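Local coordinates for adherence and virulence protein A (PDB 6PON) that binds fibronectin and probably promotes pneumococcal adherence to host tissue and virulence, at residues 33-38 and 48-53; 87-92 and 101-106; 94-99 and 170-175; 126-131 and 144-149; 190-195 and 206-211. One frame throughout, in Å; residues are numbered along the deposited sequence.

Contact 1 (33-38 and 48-53); sequences QELVLQ and LLLSAH
Leu-48 opens the pairing with two reciprocal bonds to the backbone N-H and C=O of Leu-37: Leu-48 N donates to Leu-37 O at 2.8 Å and Leu-48 O takes the N-H of Leu-37. The strands 34-38 and 48-51 run antiparallel, at 166°, as the two arms of a beta hairpin. Leu-49 and Val-36 form a non-hydrogen-bonded pair; the CG of Leu-49 lies anti to the backbone N (chi1 165°), which swings CD1 across to Val-36 CG2 at 3.9 Å. At Leu-50 the bonding repeats, with Leu-50 N to Leu-35 O and Leu-35 N to Leu-50 O each 2.7 Å and almost straight. Its CD1 meets both Leu-35 CD2 (4.3 Å) and, a little farther, Leu-37 CG. Ser-51 OG does double duty: it donates to Glu-34 OE1 at 2.8 Å, reaching that oxygen from above the carboxylate plane (54° out of it), and it accepts from His-53 N at 3.3 Å, forming an ST turn. Ala-52 N then ends the ladder on Gln-33 O at 2.6 Å, while the ring of His-53 is held by its ND1 to the N-H groups of Val-55 and Phe-56. Strands 23-28 and 58-61 flank the hairpin, and the face bearing Leu-35, Leu-37, Leu-48 and Leu-50 is turned to strand 113-121 of the other sheet, where Leu-118 and Ile-120 meet it.

Contact 2 (87-92 and 101-106); sequences LIESIE and EITVSN
Glu-89 and Ser-90 together face Thr-103, a classic beta bulge in the antiparallel hairpin formed by 87-92 and 101-106. The evidence is a register shift of one residue: Ile-88 lies opposite Val-104, yet Ser-90 lies opposite Thr-103. Thr-103 O consequently receives two N-H groups, that of Glu-89 at 2.7 Å and that of Ser-90 in a weak bond at 3.5 Å. Glu-89, the first residue of the bulge, takes near-helical angles (phi/psi -91/-40°), as that position of a classic bulge does, and this lets both N-H groups point to the same carbonyl. On either side of the bulge reciprocal backbone bonds resume, between Leu-87 and Ser-105 and between Glu-92 and Glu-101.

Among side-chain polar contacts, Glu-89 bonds Ser-105. Its chain is extended beyond CG and carries OE2 to within 2.7 Å of Ser-105 OG, the hydroxyl donating from well above the carboxylate plane (75° out of it). The other oxygen, OE1, accepts from Gln-115, on strand 113-121, so both carboxylate oxygens are tied down.

Apolar contacts occupy the opposite face of the sheet. Ile-88 CG2 touches Ile-102 CG2 at 4.2 Å, and Ile-91 CG1 meets Ile-102 CG1 at the same separation, so Ile-102 touches both isoleucines of the other strand; Ile-91 goes on to helix 5-19 and Ile-88 to strand 23-28.

Water mediates the last group of contacts. One molecule donates to Glu-101 O at 2.7 Å and also bonds Ser-90 OG, likewise at 2.7 Å, and Thr-103 OG1 at 3.2 Å.

Contact 3 (94-99 and 170-175); sequences VENDRI and SLNPFT
Asn-172 and Glu-95 meet because of two torsions: Asn-172 holds CG anti to its own N (chi1 -172°), extending its amide toward 94-99, while the Glu-95 chain folds at chi2 (-51°) so that its carboxylate turns back to receive it. Asn-172 ND2 then donates to Glu-95 OE2 at 2.9 Å. The bond is nearly straight, and the acceptor lies in the amide plane; seen from the other partner, however, the donor stands above the carboxylate plane, 58° out of it, and the two flat groups are almost perpendicular. Glu-95 leads the corner of a type II' turn running from Val-94 to Asp-97, and the turn presents Asn-96 beside it. A water carries the same OE2 on to Thr-175 OG1, donating to the glutamate at 2.9 Å.

The other end of the Asn-172 amide is used within its own segment: OD1 accepts from Phe-174 N at 3.0 Å, an Asx turn that fixes the rotation of the side chain. Asn-96 packs against this arrangement, its CB 3.6 Å from Asn-172 OD1. Its own OD1 comes to the edge of the Phe-174 ring, near the ring plane and 3.0 Å from CE2, whereas its ND2 donates to Gln-200 O. Phe-174 also stacks on His-9 and meets Phe-226 of the second subunit edge-to-face.

Two irregular loops are thus joined by one directional bond, Asn-172 to Glu-95, extended by the water; the Asn-96 oxygen at the ring edge adds at most a weak, favourable electrostatic contact.

Contact 4 (126-131 and 144-149); sequences HSNILL and KHVGFS
Lys-144 and Asn-128, which bury the most surface here, are joined by a two-bond ring. The side-chain amide of Asn-128 reads the backbone of Lys-144 as a neighbouring strand would: ND2 donates to Lys-144 O at 2.9 Å, almost straight at 176° and on a carbonyl lone pair, while OD1 accepts from Lys-144 N, also at 2.9 Å. That oxygen has a second donor, Ile-129 N at 2.9 Å, so three bonds grip the amide and fix its rotation. Lys-144 CB approaches the same amide obliquely, 3.4 Å from ND2.

The aliphatic chain of Lys-144 bends at chi3 (-77°) and turns NZ back to the strand, where it donates to Ser-127 O at 2.7 Å. CE follows it to 3.1 Å from that oxygen. Lys-144 thus spans consecutive residues, its own backbone bonding the Asn-128 amide and its NZ the carbonyl of Ser-127. The Ser-127 hydroxyl is engaged separately, with Met-123 N and Gly-124 O.

The contact fastens the loop that leaves strand 139-142 to the start of strand 128-133. Asn-128 also bonds by its backbone to Glu-121 of strand 113-121, and its side chain packs against Val-142 of strand 139-142, placing the lysine at this edge of the five-stranded sheet.

Contact 5 (190-195 and 206-211); sequences LTAKNL and TANELE
Ala-192 and Glu-211 supply the polar link between these successive helices. Ala-192 N donates to Glu-211 OE1 at a modelled 2.5 Å, too short to be taken literally, with a bent N-H angle of 140° and the donor 41° out of the carboxylate plane. An extended chain, CG anti to the backbone N (chi1 174°), carries the carboxylate to the first turn of helix 192-198. There it lies at the N-terminal end of the helix, whose dipole would probably favour its negative charge. The adjoining Thr-191 is the N-cap proper: its OG1 accepts from Asn-194 N at 3.2 Å. Alongside, one water joins the backbones, donating to Leu-190 O at 2.6 Å and to Glu-211 O at 3.1 Å.

Apolar contacts are small. The alanines let the backbones approach to 4.8 Å between the CA atoms of Ala-192 and Ala-207, and Ala-192 CB meets Ala-207 CB at 4.3 Å. One turn on, Leu-195 CD1 lies alongside Leu-210 CG at 4.2 Å and touches the backbone of Glu-211.

Helix 192-198 thus leans by its N-terminal turn on the early part of the long helix 204-225, to which a short loop connects it. Thr-206 ties that helix to Asp-4, just ahead of helix 5-19, while Leu-190 and Leu-210 pack on Lys-218 and Phe-225 of the second subunit.

Contacts 1 and 2 are both hairpin ladders, but contact 1 is largely buried and regular, whereas contact 2 is bulged and carries charged and hydroxyl side chains on its outer face. They touch where Leu-48 meets Ile-102. Contact 4 reaches the same five-stranded sheet as contact 2 from its other end, and touches contact 1 through Lys-144 and Ile-129; there an amide replaces backbone pairing. Contact 3 starts from the hairpin turn of contact 2, touching it through Val-94 and Glu-101, and is mainly polar; contact 5, in the helices beyond, packs alanine and leucine with a glutamate at a helix N-terminus. Those two also approach the second subunit, which contacts 1, 2 and 4 do not touch.

Contact 1 (33-38 and 48-53)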
# COMPACT_ATOMS: atom_id res chain seq x y z
N GLN B 33 28.28 32.91 -11.82
CA GLN B 33 26.96 32.65 -11.26
C GLN B 33 27.04 31.89 -9.95
O GLN B 33 26.12 31.14 -9.60
CB GLN B 33 26.09 31.89 -12.25
CG GLN B 33 26.30 32.29 -13.70
CD GLN B 33 25.73 31.24 -14.63
OE1 GLN B 33 24.51 31.20 -14.86
NE2 GLN B 33 26.60 30.36 -15.15
N GLU B 34 28.13 32.05 -9.21
CA GLU B 34 28.28 31.35 -7.95
C GLU B 34 28.66 32.33 -6.86
O GLU B 34 29.48 33.23 -7.06
CB GLU B 34 29.32 30.23 -8.08
CG GLU B 34 29.04 29.30 -9.24
CD GLU B 34 29.55 27.90 -9.02
OE1 GLU B 34 29.02 26.98 -9.68
OE2 GLU B 34 30.46 27.71 -8.18
N LEU B 35 28.07 32.14 -5.69
CA LEU B 35 28.29 32.98 -4.53
C LEU B 35 28.72 32.09 -3.37
O LEU B 35 28.07 31.08 -3.10
CB LEU B 35 27.02 33.77 -4.17
CG LEU B 35 27.01 34.57 -2.87
CD1 LEU B 35 27.95 35.79 -2.99
CD2 LEU B 35 25.59 34.98 -2.46
N VAL B 36 29.80 32.48 -2.68
CA VAL B 36 30.32 31.74 -1.53
C VAL B 36 30.38 32.67 -0.32
O VAL B 36 30.96 33.76 -0.40
CB VAL B 36 31.70 31.14 -1.83
CG1 VAL B 36 32.26 30.44 -0.59
CG2 VAL B 36 31.60 30.16 -2.97
N LEU B 37 29.79 32.23 0.78
CA LEU B 37 29.80 32.97 2.04
C LEU B 37 30.62 32.20 3.07
O LEU B 37 30.37 31.01 3.30
CB LEU B 37 28.37 33.16 2.58
CG LEU B 37 27.27 33.66 1.66
CD1 LEU B 37 26.00 33.89 2.45
CD2 LEU B 37 27.70 34.95 0.97
N GLN B 38 31.57 32.87 3.71
CA GLN B 38 32.18 32.33 4.92
C GLN B 38 31.32 32.75 6.10
O GLN B 38 31.06 33.95 6.29
CB GLN B 38 33.62 32.82 5.09
CG GLN B 38 34.46 31.93 5.99
CD GLN B 38 35.55 32.71 6.72
OE1 GLN B 38 35.49 32.89 7.94
NE2 GLN B 38 36.56 33.18 5.96
N LEU B 48 29.49 28.41 2.69
CA LEU B 48 28.20 28.21 2.03
C LEU B 48 28.31 28.54 0.55
O LEU B 48 28.67 29.67 0.19
CB LEU B 48 27.12 29.09 2.65
CG LEU B 48 25.69 28.90 2.10
CD1 LEU B 48 25.25 27.44 2.27
CD2 LEU B 48 24.64 29.86 2.73
N LEU B 49 27.98 27.58 -0.31
CA LEU B 49 27.99 27.80 -1.74
C LEU B 49 26.56 27.93 -2.25
O LEU B 49 25.70 27.10 -1.95
CB LEU B 49 28.70 26.66 -2.47
CG LEU B 49 28.50 26.55 -4.00
CD1 LEU B 49 29.02 27.79 -4.71
CD2 LEU B 49 29.15 25.27 -4.59
N LEU B 50 26.31 28.98 -3.02
CA LEU B 50 25.08 29.11 -3.79
C LEU B 50 25.46 29.24 -5.25
O LEU B 50 26.28 30.08 -5.62
CB LEU B 50 24.26 30.32 -3.34
CG LEU B 50 23.84 30.43 -1.88
CD1 LEU B 50 24.99 30.95 -1.03
CD2 LEU B 50 22.64 31.36 -1.80
N SER B 51 24.86 28.41 -6.09
CA SER B 51 25.26 28.37 -7.48
C SER B 51 24.03 28.56 -8.35
O SER B 51 23.04 27.83 -8.21
CB SER B 51 25.98 27.05 -7.79
OG SER B 51 26.22 26.94 -9.17
N ALA B 52 24.08 29.55 -9.22
CA ALA B 52 23.06 29.77 -10.23
C ALA B 52 23.45 29.17 -11.57
O ALA B 52 22.81 29.47 -12.58
CB ALA B 52 22.77 31.27 -10.36
N HIS B 53 24.48 28.34 -11.59
CA HIS B 53 24.90 27.68 -12.81
C HIS B 53 23.72 26.92 -13.44
O HIS B 53 23.02 26.18 -12.74
CB HIS B 53 26.04 26.71 -12.51
CG HIS B 53 26.64 26.09 -13.74
ND1 HIS B 53 26.13 24.95 -14.33
CD2 HIS B 53 27.72 26.44 -14.47
CE1 HIS B 53 26.87 24.63 -15.38
NE2 HIS B 53 27.85 25.52 -15.48

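Contact 2 (87-92 and 101-106)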
# COMPACT_ATOMS: atom_id res chain seq x y z
N LEU B 87 23.86 38.92 10.58
CA LEU B 87 23.41 37.81 11.40
C LEU B 87 22.39 37.01 10.59
O LEU B 87 21.52 37.59 9.94
CB LEU B 87 22.80 38.30 12.71
CG LEU B 87 22.06 37.22 13.50
CD1 LEU B 87 23.06 36.26 14.13
CD2 LEU B 87 21.13 37.81 14.56
N ILE B 88 22.52 35.69 10.61
CA ILE B 88 21.64 34.83 9.84
C ILE B 88 20.43 34.51 10.70
O ILE B 88 20.55 33.80 11.71
CB ILE B 88 22.36 33.56 9.37
CG1 ILE B 88 23.39 33.94 8.30
CG2 ILE B 88 21.36 32.56 8.80
CD1 ILE B 88 24.28 32.82 7.89
N GLU B 89 19.26 35.02 10.32
CA GLU B 89 18.12 34.91 11.21
C GLU B 89 17.30 33.65 10.97
O GLU B 89 16.86 33.02 11.93
CB GLU B 89 17.24 36.15 11.09
CG GLU B 89 17.80 37.28 11.95
CD GLU B 89 17.07 38.59 11.77
OE1 GLU B 89 16.35 38.75 10.75
OE2 GLU B 89 17.22 39.45 12.66
N SER B 90 17.10 33.27 9.71
CA SER B 90 16.31 32.10 9.37
C SER B 90 16.77 31.59 8.01
O SER B 90 17.27 32.37 7.18
CB SER B 90 14.82 32.44 9.32
OG SER B 90 14.55 33.30 8.24
N ILE B 91 16.61 30.28 7.78
CA ILE B 91 16.91 29.68 6.48
C ILE B 91 15.74 28.78 6.12
O ILE B 91 15.46 27.80 6.82
CB ILE B 91 18.22 28.88 6.49
CG1 ILE B 91 19.41 29.78 6.82
CG2 ILE B 91 18.45 28.19 5.15
CD1 ILE B 91 20.68 29.01 7.04
N GLU B 92 15.06 29.10 5.02
CA GLU B 92 13.74 28.53 4.76
C GLU B 92 13.62 28.14 3.30
O GLU B 92 13.94 28.93 2.41
CB GLU B 92 12.62 29.51 5.14
CG GLU B 92 12.63 30.02 6.59
CD GLU B 92 12.41 28.92 7.62
OE1 GLU B 92 11.98 27.81 7.23
OE2 GLU B 92 12.69 29.14 8.82
N GLU B 101 15.31 30.87 0.97
CA GLU B 101 15.35 32.24 1.45
C GLU B 101 16.10 32.28 2.77
O GLU B 101 15.81 31.51 3.69
CB GLU B 101 13.94 32.81 1.61
CG GLU B 101 13.22 32.94 0.26
CD GLU B 101 11.86 33.58 0.38
OE1 GLU B 101 11.33 33.66 1.50
OE2 GLU B 101 11.33 34.01 -0.66
N ILE B 102 17.07 33.19 2.84
CA ILE B 102 17.94 33.38 3.98
C ILE B 102 17.70 34.81 4.45
O ILE B 102 18.05 35.77 3.75
CB ILE B 102 19.41 33.17 3.62
CG1 ILE B 102 19.63 31.75 3.11
CG2 ILE B 102 20.30 33.54 4.82
CD1 ILE B 102 20.98 31.50 2.49
N THR B 103 17.10 34.95 5.63
CA THR B 103 16.86 36.27 6.18
C THR B 103 18.02 36.66 7.08
O THR B 103 18.51 35.85 7.88
CB THR B 103 15.53 36.32 6.94
OG1 THR B 103 14.51 35.76 6.12
CG2 THR B 103 15.15 37.74 7.20
N VAL B 104 18.47 37.90 6.93
CA VAL B 104 19.61 38.44 7.65
C VAL B 104 19.26 39.82 8.16
O VAL B 104 18.42 40.54 7.61
CB VAL B 104 20.88 38.54 6.79
CG1 VAL B 104 21.23 37.19 6.20
CG2 VAL B 104 20.68 39.60 5.70
N SER B 105 19.94 40.20 9.23
CA SER B 105 19.87 41.54 9.77
C SER B 105 21.29 42.03 9.97
O SER B 105 22.21 41.24 10.23
CB SER B 105 19.06 41.57 11.07
OG SER B 105 19.55 40.61 11.97
N ASN B 106 21.47 43.34 9.85
CA ASN B 106 22.78 43.96 9.92
C ASN B 106 22.60 45.40 10.40
O ASN B 106 21.48 45.88 10.61
CB ASN B 106 23.48 43.89 8.56
CG ASN B 106 24.99 43.85 8.67
OD1 ASN B 106 25.56 44.15 9.71
ND2 ASN B 106 25.65 43.47 7.58
O HOH W 1 14.21 32.62 5.62

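Contact 3 (94-99 and 170-175)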
# COMPACT_ATOMS: atom_id res chain seq x y z
N VAL B 94 10.96 27.53 0.35
CA VAL B 94 9.58 27.88 -0.00
C VAL B 94 8.85 26.59 -0.36
O VAL B 94 9.12 25.99 -1.40
CB VAL B 94 9.53 28.87 -1.17
CG1 VAL B 94 8.08 29.26 -1.42
CG2 VAL B 94 10.37 30.09 -0.88
N GLU B 95 7.93 26.17 0.50
CA GLU B 95 7.08 25.00 0.22
C GLU B 95 8.00 23.81 -0.06
O GLU B 95 8.92 23.56 0.74
CB GLU B 95 6.11 25.37 -0.90
CG GLU B 95 4.87 26.11 -0.45
CD GLU B 95 4.14 25.42 0.72
OE1 GLU B 95 4.03 26.05 1.81
OE2 GLU B 95 3.67 24.27 0.57
N ASN B 96 7.81 23.07 -1.15
CA ASN B 96 8.76 22.05 -1.58
C ASN B 96 9.35 22.41 -2.94
O ASN B 96 9.77 21.53 -3.69
CB ASN B 96 8.12 20.67 -1.64
CG ASN B 96 9.15 19.54 -1.55
OD1 ASN B 96 9.99 19.52 -0.66
ND2 ASN B 96 9.08 18.59 -2.50
N ASP B 97 9.37 23.70 -3.27
CA ASP B 97 9.95 24.15 -4.52
C ASP B 97 11.46 24.31 -4.35
O ASP B 97 12.00 24.21 -3.25
CB ASP B 97 9.29 25.45 -4.96
CG ASP B 97 9.38 25.69 -6.46
OD1 ASP B 97 10.16 25.00 -7.17
OD2 ASP B 97 8.66 26.59 -6.93
N ARG B 98 12.15 24.57 -5.46
CA ARG B 98 13.60 24.72 -5.47
C ARG B 98 13.99 26.19 -5.26
O ARG B 98 14.62 26.83 -6.10
CB ARG B 98 14.19 24.17 -6.76
CG ARG B 98 14.11 22.61 -6.91
CD ARG B 98 14.23 22.18 -8.37
NE ARG B 98 13.25 22.96 -9.12
CZ ARG B 98 13.31 23.23 -10.42
NH1 ARG B 98 14.33 22.80 -11.15
NH2 ARG B 98 12.36 23.98 -10.97
N ILE B 99 13.61 26.71 -4.09
CA ILE B 99 13.87 28.10 -3.71
C ILE B 99 14.22 28.14 -2.23
O ILE B 99 13.48 27.60 -1.40
CB ILE B 99 12.65 29.01 -3.95
CG1 ILE B 99 12.09 28.79 -5.34
CG2 ILE B 99 13.05 30.48 -3.73
CD1 ILE B 99 10.97 29.69 -5.67
N SER B 170 0.62 22.50 -8.35
CA SER B 170 0.63 21.16 -7.76
C SER B 170 0.68 21.23 -6.24
O SER B 170 0.39 22.28 -5.66
CB SER B 170 1.79 20.34 -8.29
OG SER B 170 3.00 20.77 -7.70
N LEU B 171 1.06 20.12 -5.59
CA LEU B 171 0.79 19.92 -4.16
C LEU B 171 2.05 19.50 -3.40
O LEU B 171 2.78 18.61 -3.84
CB LEU B 171 -0.29 18.86 -3.95
CG LEU B 171 -1.73 19.17 -4.36
CD1 LEU B 171 -2.54 17.90 -4.33
CD2 LEU B 171 -2.34 20.21 -3.45
N ASN B 172 2.26 20.11 -2.25
CA ASN B 172 3.41 19.80 -1.42
C ASN B 172 3.26 18.42 -0.79
O ASN B 172 2.39 18.23 0.07
CB ASN B 172 3.56 20.88 -0.35
CG ASN B 172 4.83 20.74 0.45
OD1 ASN B 172 5.42 19.66 0.54
ND2 ASN B 172 5.28 21.85 1.05
N PRO B 173 4.11 17.44 -1.15
CA PRO B 173 3.90 16.07 -0.65
C PRO B 173 4.19 15.90 0.82
O PRO B 173 3.74 14.92 1.41
CB PRO B 173 4.86 15.23 -1.51
CG PRO B 173 5.93 16.18 -1.88
CD PRO B 173 5.29 17.54 -2.02
N PHE B 174 4.96 16.80 1.43
CA PHE B 174 5.27 16.67 2.85
C PHE B 174 4.07 17.01 3.73
O PHE B 174 3.95 16.48 4.83
CB PHE B 174 6.46 17.56 3.23
CG PHE B 174 7.78 17.07 2.72
CD1 PHE B 174 8.49 16.12 3.41
CD2 PHE B 174 8.31 17.56 1.54
CE1 PHE B 174 9.71 15.64 2.94
CE2 PHE B 174 9.52 17.10 1.07
CZ PHE B 174 10.22 16.13 1.78
N THR B 175 3.19 17.90 3.27
CA THR B 175 2.17 18.50 4.11
C THR B 175 0.75 18.19 3.67
O THR B 175 -0.19 18.65 4.32
CB THR B 175 2.32 20.02 4.17
OG1 THR B 175 2.22 20.55 2.83
CG2 THR B 175 3.67 20.40 4.74
O HOH W 2 1.71 23.34 2.46

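Contact 4 (126-131 and 144-149)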
# COMPACT_ATOMS: atom_id res chain seq x y z
N HIS B 126 16.88 29.39 -15.80
CA HIS B 126 16.47 30.61 -15.14
C HIS B 126 16.96 30.72 -13.71
O HIS B 126 16.53 31.62 -12.99
CB HIS B 126 14.94 30.72 -15.17
CG HIS B 126 14.37 30.79 -16.55
ND1 HIS B 126 14.87 31.64 -17.52
CD2 HIS B 126 13.35 30.12 -17.13
CE1 HIS B 126 14.18 31.48 -18.63
NE2 HIS B 126 13.25 30.56 -18.42
N SER B 127 17.85 29.83 -13.28
CA SER B 127 18.41 29.92 -11.94
C SER B 127 19.01 31.30 -11.73
O SER B 127 19.50 31.93 -12.67
CB SER B 127 19.47 28.86 -11.71
OG SER B 127 18.94 27.57 -11.93
N ASN B 128 18.92 31.78 -10.49
CA ASN B 128 19.38 33.12 -10.16
C ASN B 128 19.55 33.26 -8.65
O ASN B 128 19.04 32.46 -7.86
CB ASN B 128 18.41 34.18 -10.68
CG ASN B 128 19.12 35.41 -11.22
OD1 ASN B 128 20.17 35.82 -10.70
ND2 ASN B 128 18.58 35.98 -12.28
N ILE B 129 20.31 34.28 -8.26
CA ILE B 129 20.62 34.59 -6.87
C ILE B 129 20.35 36.07 -6.67
O ILE B 129 20.86 36.90 -7.44
CB ILE B 129 22.07 34.23 -6.49
CG1 ILE B 129 22.34 32.73 -6.68
CG2 ILE B 129 22.38 34.64 -5.05
CD1 ILE B 129 23.82 32.35 -6.51
N LEU B 130 19.54 36.40 -5.67
CA LEU B 130 19.00 37.74 -5.51
C LEU B 130 19.09 38.13 -4.05
O LEU B 130 18.89 37.30 -3.16
CB LEU B 130 17.54 37.82 -5.99
CG LEU B 130 17.17 37.15 -7.34
CD1 LEU B 130 16.71 35.68 -7.17
CD2 LEU B 130 16.14 37.96 -8.13
N LEU B 131 19.40 39.40 -3.82
CA LEU B 131 19.32 40.02 -2.50
C LEU B 131 18.18 41.03 -2.54
O LEU B 131 18.11 41.87 -3.43
CB LEU B 131 20.64 40.70 -2.13
CG LEU B 131 20.68 41.25 -0.70
CD1 LEU B 131 20.77 40.13 0.37
CD2 LEU B 131 21.79 42.27 -0.53
N LYS B 144 22.24 37.50 -11.96
CA LYS B 144 22.01 37.49 -13.40
C LYS B 144 20.94 38.52 -13.73
O LYS B 144 19.75 38.25 -13.56
CB LYS B 144 21.61 36.11 -13.89
CG LYS B 144 22.75 35.34 -14.51
CD LYS B 144 22.26 34.09 -15.25
CE LYS B 144 21.92 32.98 -14.28
NZ LYS B 144 21.06 31.94 -14.91
N HIS B 145 21.35 39.70 -14.21
CA HIS B 145 20.38 40.72 -14.58
C HIS B 145 19.56 40.25 -15.78
O HIS B 145 20.09 39.65 -16.72
CB HIS B 145 21.08 42.04 -14.89
CG HIS B 145 21.68 42.69 -13.69
ND1 HIS B 145 22.05 44.02 -13.68
CD2 HIS B 145 21.98 42.21 -12.47
CE1 HIS B 145 22.54 44.33 -12.49
NE2 HIS B 145 22.52 43.24 -11.74
N VAL B 146 18.26 40.50 -15.74
CA VAL B 146 17.36 40.18 -16.85
C VAL B 146 16.47 41.40 -17.06
O VAL B 146 15.65 41.72 -16.19
CB VAL B 146 16.51 38.93 -16.62
CG1 VAL B 146 16.00 38.38 -17.96
CG2 VAL B 146 17.29 37.85 -15.85
N GLY B 147 16.65 42.09 -18.18
CA GLY B 147 15.93 43.32 -18.42
C GLY B 147 14.51 43.08 -18.86
O GLY B 147 14.04 41.95 -19.04
N PHE B 148 13.79 44.19 -19.03
CA PHE B 148 12.44 44.13 -19.55
C PHE B 148 12.43 43.74 -21.03
O PHE B 148 13.28 44.18 -21.81
CB PHE B 148 11.76 45.48 -19.36
CG PHE B 148 10.37 45.54 -19.93
CD1 PHE B 148 9.29 45.07 -19.20
CD2 PHE B 148 10.14 46.07 -21.19
CE1 PHE B 148 8.00 45.13 -19.71
CE2 PHE B 148 8.85 46.14 -21.71
CZ PHE B 148 7.79 45.66 -20.97
N SER B 149 11.46 42.90 -21.41
CA SER B 149 11.12 42.64 -22.80
C SER B 149 9.61 42.43 -22.92
O SER B 149 8.88 42.40 -21.91
CB SER B 149 11.89 41.43 -23.35
OG SER B 149 11.52 40.23 -22.68

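Contact 5 (190-195 and 206-211)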
# COMPACT_ATOMS: atom_id res chain seq x y z
N LEU B 190 -0.34 6.43 -10.55
CA LEU B 190 0.87 6.74 -9.82
C LEU B 190 2.12 6.44 -10.63
O LEU B 190 3.09 5.90 -10.11
CB LEU B 190 0.87 5.98 -8.51
CG LEU B 190 -0.50 6.16 -7.83
CD1 LEU B 190 -0.59 5.36 -6.52
CD2 LEU B 190 -0.84 7.66 -7.60
N THR B 191 2.09 6.76 -11.93
CA THR B 191 3.32 6.73 -12.71
C THR B 191 4.26 7.83 -12.26
O THR B 191 3.84 8.83 -11.66
CB THR B 191 3.04 6.90 -14.21
OG1 THR B 191 2.31 8.11 -14.43
CG2 THR B 191 2.26 5.72 -14.77
N ALA B 192 5.54 7.63 -12.55
CA ALA B 192 6.56 8.63 -12.26
C ALA B 192 6.13 10.01 -12.73
O ALA B 192 6.22 11.00 -11.99
CB ALA B 192 7.88 8.22 -12.91
N LYS B 193 5.60 10.08 -13.95
CA LYS B 193 5.26 11.37 -14.54
C LYS B 193 4.01 11.96 -13.91
O LYS B 193 3.95 13.17 -13.67
CB LYS B 193 5.10 11.25 -16.05
CG LYS B 193 4.25 12.37 -16.67
CD LYS B 193 4.75 12.74 -18.06
CE LYS B 193 3.74 13.57 -18.82
NZ LYS B 193 2.93 12.69 -19.69
N ASN B 194 3.00 11.15 -13.61
CA ASN B 194 1.82 11.75 -12.98
C ASN B 194 2.12 12.19 -11.55
O ASN B 194 1.53 13.16 -11.07
CB ASN B 194 0.62 10.81 -13.02
CG ASN B 194 -0.69 11.55 -12.87
OD1 ASN B 194 -0.83 12.67 -13.38
ND2 ASN B 194 -1.66 10.96 -12.17
N LEU B 195 3.04 11.52 -10.87
CA LEU B 195 3.45 11.98 -9.55
C LEU B 195 4.17 13.33 -9.64
O LEU B 195 4.00 14.20 -8.77
CB LEU B 195 4.33 10.94 -8.89
CG LEU B 195 3.65 9.62 -8.51
CD1 LEU B 195 4.68 8.52 -8.30
CD2 LEU B 195 2.83 9.82 -7.25
N THR B 206 13.71 10.95 -8.15
CA THR B 206 12.84 10.87 -6.98
C THR B 206 11.50 10.24 -7.34
O THR B 206 11.01 9.35 -6.64
CB THR B 206 12.64 12.27 -6.38
OG1 THR B 206 13.91 12.82 -6.02
CG2 THR B 206 11.77 12.22 -5.13
N ALA B 207 10.90 10.66 -8.45
CA ALA B 207 9.57 10.16 -8.79
C ALA B 207 9.62 8.71 -9.26
O ALA B 207 8.64 7.97 -9.06
CB ALA B 207 8.92 11.04 -9.85
N ASN B 208 10.71 8.29 -9.89
CA ASN B 208 10.81 6.87 -10.22
C ASN B 208 10.85 6.05 -8.95
O ASN B 208 10.19 5.00 -8.85
CB ASN B 208 12.04 6.58 -11.07
CG ASN B 208 11.90 7.10 -12.48
OD1 ASN B 208 10.79 7.32 -12.94
ND2 ASN B 208 13.03 7.30 -13.17
N GLU B 209 11.60 6.52 -7.95
CA GLU B 209 11.71 5.81 -6.69
C GLU B 209 10.37 5.76 -5.98
O GLU B 209 9.96 4.70 -5.49
CB GLU B 209 12.76 6.46 -5.79
CG GLU B 209 12.79 5.88 -4.37
CD GLU B 209 13.38 4.47 -4.31
OE1 GLU B 209 13.83 3.96 -5.36
OE2 GLU B 209 13.40 3.88 -3.21
N LEU B 210 9.66 6.89 -5.93
CA LEU B 210 8.33 6.88 -5.34
C LEU B 210 7.40 5.95 -6.11
O LEU B 210 6.70 5.12 -5.50
CB LEU B 210 7.76 8.29 -5.29
CG LEU B 210 6.45 8.42 -4.51
CD1 LEU B 210 6.56 7.80 -3.11
CD2 LEU B 210 5.97 9.88 -4.43
N GLU B 211 7.37 6.06 -7.45
CA GLU B 211 6.57 5.13 -8.24
C GLU B 211 6.90 3.69 -7.88
O GLU B 211 5.99 2.87 -7.66
CB GLU B 211 6.75 5.35 -9.74
CG GLU B 211 6.01 4.26 -10.59
CD GLU B 211 6.26 4.32 -12.12
OE1 GLU B 211 6.63 5.38 -12.66
OE2 GLU B 211 6.04 3.29 -12.78
O HOH W 3 3.17 3.76 -8.66